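Local structure of FBP protein (Leishmania major, 5OEZ) at residues R25-L30 against S88-V93. The protein probably hydrolyses fructose 1,6-bisphosphate to fructose 6-phosphate and phosphate in gluconeogenesis, using magnesium, as a homotetramer that binds AMP at an allosteric site. Numbering follows the deposited sequence.
Sequences RGDFTL and STSVCV
D27 and L30, in the first turn of helix 27-47, meet S88, T89 and S90 in the turn between helix 72-87 and strand 91-96: a small, mostly buried helix-to-turn contact with one hydrogen bond at its centre. S90 OG donates to the backbone O of D27 at 2.7 Å, meeting the carbonyl at a C=O...OG angle of 124° and about 20° from its plane. The hydroxyl lies anti to the carbonyl carbon of S90 (chi1 -73°), a rotation that aims it at the helix, and L30 CB rests 3.5 Å from the same OG. At the side-chain end, L30 CD1 lies 3.5 Å from the backbone O of S88 and 3.6 Å from T89 OG1, so a methyl group lies against two oxygens. The turn is braced from within: S88 OG accepts from S90 N at 3.1 Å, an ST turn, and also bonds L85 O in the helix before it. T89, with positive phi, takes the chain out of that helix and toward the strand. On the opposing segment, G26 is the N-cap residue, and its O receives a weak backbone bond from L30 N. The R25 guanidinium has D27 OD1 3.3 Å from NH1 but over one face, a pairing of charges without a directed N-H; R25 is poorly ordered. R25 to T29 belong to the AMP site, empty in this chain; the contact sets the first turn of helix 27-47 beside the turn into strand 91-96. S90 and V91 pack on L31, one residue along helix 27-47, while T29 and L30 touch L30 and T29 of a second subunit. At the turn's end, S90 bonds through its backbone to Y113, another AMP-site residue, at the start of strand 113-121, the parallel neighbour of strand 91-96.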
ATOM      1  N   ARG C  25     -21.802  24.434 -12.444  1.00121.05           N
ATOM      2  CA  ARG C  25     -21.710  23.531 -13.602  1.00127.86           C
ATOM      3  C   ARG C  25     -20.907  22.257 -13.318  1.00134.91           C
ATOM      4  O   ARG C  25     -21.313  21.175 -13.741  1.00159.14           O
ATOM      5  CB  ARG C  25     -21.146  24.286 -14.812  1.00142.69           C
ATOM      6  CG  ARG C  25     -21.083  23.461 -16.140  1.00146.28           C
ATOM      7  CD  ARG C  25     -22.284  23.387 -17.093  1.00144.48           C
ATOM      8  NE  ARG C  25     -21.840  22.866 -18.397  1.00143.85           N
ATOM      9  CZ  ARG C  25     -21.565  21.589 -18.698  1.00145.58           C
ATOM     10  NH1 ARG C  25     -21.685  20.610 -17.800  1.00139.72           N
ATOM     11  NH2 ARG C  25     -21.166  21.281 -19.933  1.00150.19           N
ATOM     12  N   GLY C  26     -19.775  22.392 -12.622  1.00125.58           N
ATOM     13  CA  GLY C  26     -19.001  21.235 -12.144  1.00 99.83           C
ATOM     14  C   GLY C  26     -17.922  20.712 -13.082  1.00 82.92           C
ATOM     15  O   GLY C  26     -17.335  19.662 -12.819  1.00 78.19           O
ATOM     16  N   ASP C  27     -17.664  21.432 -14.176  1.00 73.40           N
ATOM     17  CA  ASP C  27     -16.579  21.096 -15.101  1.00 67.94           C
ATOM     18  C   ASP C  27     -15.234  21.018 -14.373  1.00 56.37           C
ATOM     19  O   ASP C  27     -14.445  20.111 -14.611  1.00 58.84           O
ATOM     20  CB  ASP C  27     -16.474  22.131 -16.239  1.00 76.94           C
ATOM     21  CG  ASP C  27     -17.361  21.798 -17.439  1.00 98.71           C
ATOM     22  OD1 ASP C  27     -18.505  21.328 -17.233  1.00107.44           O
ATOM     23  OD2 ASP C  27     -16.901  22.017 -18.594  1.00 99.22           O
ATOM     24  N   PHE C  28     -14.991  21.948 -13.460  1.00 52.76           N
ATOM     25  CA  PHE C  28     -13.691  22.044 -12.803  1.00 56.97           C
ATOM     26  C   PHE C  28     -13.438  20.843 -11.882  1.00 51.11           C
ATOM     27  O   PHE C  28     -12.308  20.342 -11.792  1.00 54.71           O
ATOM     28  CB  PHE C  28     -13.545  23.379 -12.042  1.00 54.60           C
ATOM     29  CG  PHE C  28     -12.150  23.633 -11.531  1.00 52.58           C
ATOM     30  CD1 PHE C  28     -11.095  23.758 -12.413  1.00 53.27           C
ATOM     31  CD2 PHE C  28     -11.892  23.736 -10.167  1.00 50.26           C
ATOM     32  CE1 PHE C  28      -9.806  23.971 -11.950  1.00 55.03           C
ATOM     33  CE2 PHE C  28     -10.613  23.948  -9.696  1.00 52.69           C
ATOM     34  CZ  PHE C  28      -9.563  24.072 -10.590  1.00 53.18           C
ATOM     35  N   THR C  29     -14.483  20.398 -11.197  1.00 51.20           N
ATOM     36  CA  THR C  29     -14.417  19.210 -10.369  1.00 46.08           C
ATOM     37  C   THR C  29     -14.008  17.991 -11.192  1.00 43.66           C
ATOM     38  O   THR C  29     -13.121  17.230 -10.784  1.00 42.70           O
ATOM     39  CB  THR C  29     -15.772  18.986  -9.681  1.00 51.08           C
ATOM     40  OG1 THR C  29     -16.041  20.100  -8.830  1.00 49.49           O
ATOM     41  CG2 THR C  29     -15.777  17.722  -8.816  1.00 55.90           C
ATOM     42  N   LEU C  30     -14.652  17.799 -12.340  1.00 44.99           N
ATOM     43  CA  LEU C  30     -14.323  16.668 -13.202  1.00 48.28           C
ATOM     44  C   LEU C  30     -12.893  16.769 -13.709  1.00 54.29           C
ATOM     45  O   LEU C  30     -12.185  15.761 -13.748  1.00 54.78           O
ATOM     46  CB  LEU C  30     -15.310  16.529 -14.365  1.00 52.57           C
ATOM     47  CG  LEU C  30     -16.790  16.283 -14.034  1.00 57.53           C
ATOM     48  CD1 LEU C  30     -17.565  15.926 -15.298  1.00 58.13           C
ATOM     49  CD2 LEU C  30     -16.972  15.208 -12.983  1.00 60.41           C
ATOM     50  N   SER C  88     -12.617  13.207 -19.371  1.00 51.04           N
ATOM     51  CA  SER C  88     -13.287  13.964 -18.310  1.00 51.37           C
ATOM     52  C   SER C  88     -14.558  14.709 -18.755  1.00 55.42           C
ATOM     53  O   SER C  88     -15.395  15.022 -17.905  1.00 51.51           O
ATOM     54  CB  SER C  88     -12.315  14.963 -17.658  1.00 51.43           C
ATOM     55  OG  SER C  88     -11.946  16.027 -18.537  1.00 60.46           O
ATOM     56  N   THR C  89     -14.667  15.006 -20.058  1.00 48.27           N
ATOM     57  CA  THR C  89     -15.649  15.926 -20.648  1.00 50.19           C
ATOM     58  C   THR C  89     -15.399  17.408 -20.335  1.00 50.02           C
ATOM     59  O   THR C  89     -16.200  18.261 -20.714  1.00 60.06           O
ATOM     60  CB  THR C  89     -17.128  15.594 -20.288  1.00 57.79           C
ATOM     61  OG1 THR C  89     -17.416  16.011 -18.941  1.00 55.85           O
ATOM     62  CG2 THR C  89     -17.433  14.104 -20.482  1.00 57.27           C
ATOM     63  N   SER C  90     -14.289  17.730 -19.692  1.00 55.09           N
ATOM     64  CA  SER C  90     -14.022  19.103 -19.248  1.00 65.19           C
ATOM     65  C   SER C  90     -13.122  19.920 -20.179  1.00 53.72           C
ATOM     66  O   SER C  90     -13.061  21.140 -20.037  1.00 49.41           O
ATOM     67  CB  SER C  90     -13.408  19.084 -17.839  1.00 70.25           C
ATOM     68  OG  SER C  90     -14.407  18.750 -16.895  1.00 90.16           O
ATOM     69  N   VAL C  91     -12.388  19.272 -21.079  1.00 54.08           N
ATOM     70  CA  VAL C  91     -11.353  19.975 -21.845  1.00 60.33           C
ATOM     71  C   VAL C  91     -11.777  20.192 -23.288  1.00 56.28           C
ATOM     72  O   VAL C  91     -12.382  19.320 -23.914  1.00 56.32           O
ATOM     73  CB  VAL C  91      -9.968  19.284 -21.776  1.00 59.69           C
ATOM     74  CG1 VAL C  91      -9.667  18.824 -20.359  1.00 57.24           C
ATOM     75  CG2 VAL C  91      -9.861  18.124 -22.745  1.00 66.15           C
ATOM     76  N   CYS C  92     -11.472  21.380 -23.786  1.00 60.67           N
ATOM     77  CA  CYS C  92     -11.584  21.711 -25.202  1.00 63.32           C
ATOM     78  C   CYS C  92     -10.297  21.331 -25.942  1.00 54.38           C
ATOM     79  O   CYS C  92     -10.325  20.659 -26.981  1.00 56.58           O
ATOM     80  CB  CYS C  92     -11.806  23.220 -25.335  1.00 63.48           C
ATOM     81  SG  CYS C  92     -12.084  23.710 -27.035  1.00100.51           S
ATOM     82  N   VAL C  93      -9.172  21.738 -25.368  1.00 48.39           N
ATOM     83  CA  VAL C  93      -7.878  21.608 -25.996  1.00 47.18           C
ATOM     84  C   VAL C  93      -6.872  21.125 -24.970  1.00 46.18           C
ATOM     85  O   VAL C  93      -6.874  21.581 -23.830  1.00 46.83           O
ATOM     86  CB  VAL C  93      -7.422  22.998 -26.536  1.00 51.24           C
ATOM     87  CG1 VAL C  93      -5.958  23.045 -26.954  1.00 51.72           C
ATOM     88  CG2 VAL C  93      -8.312  23.420 -27.687  1.00 59.08           C
TER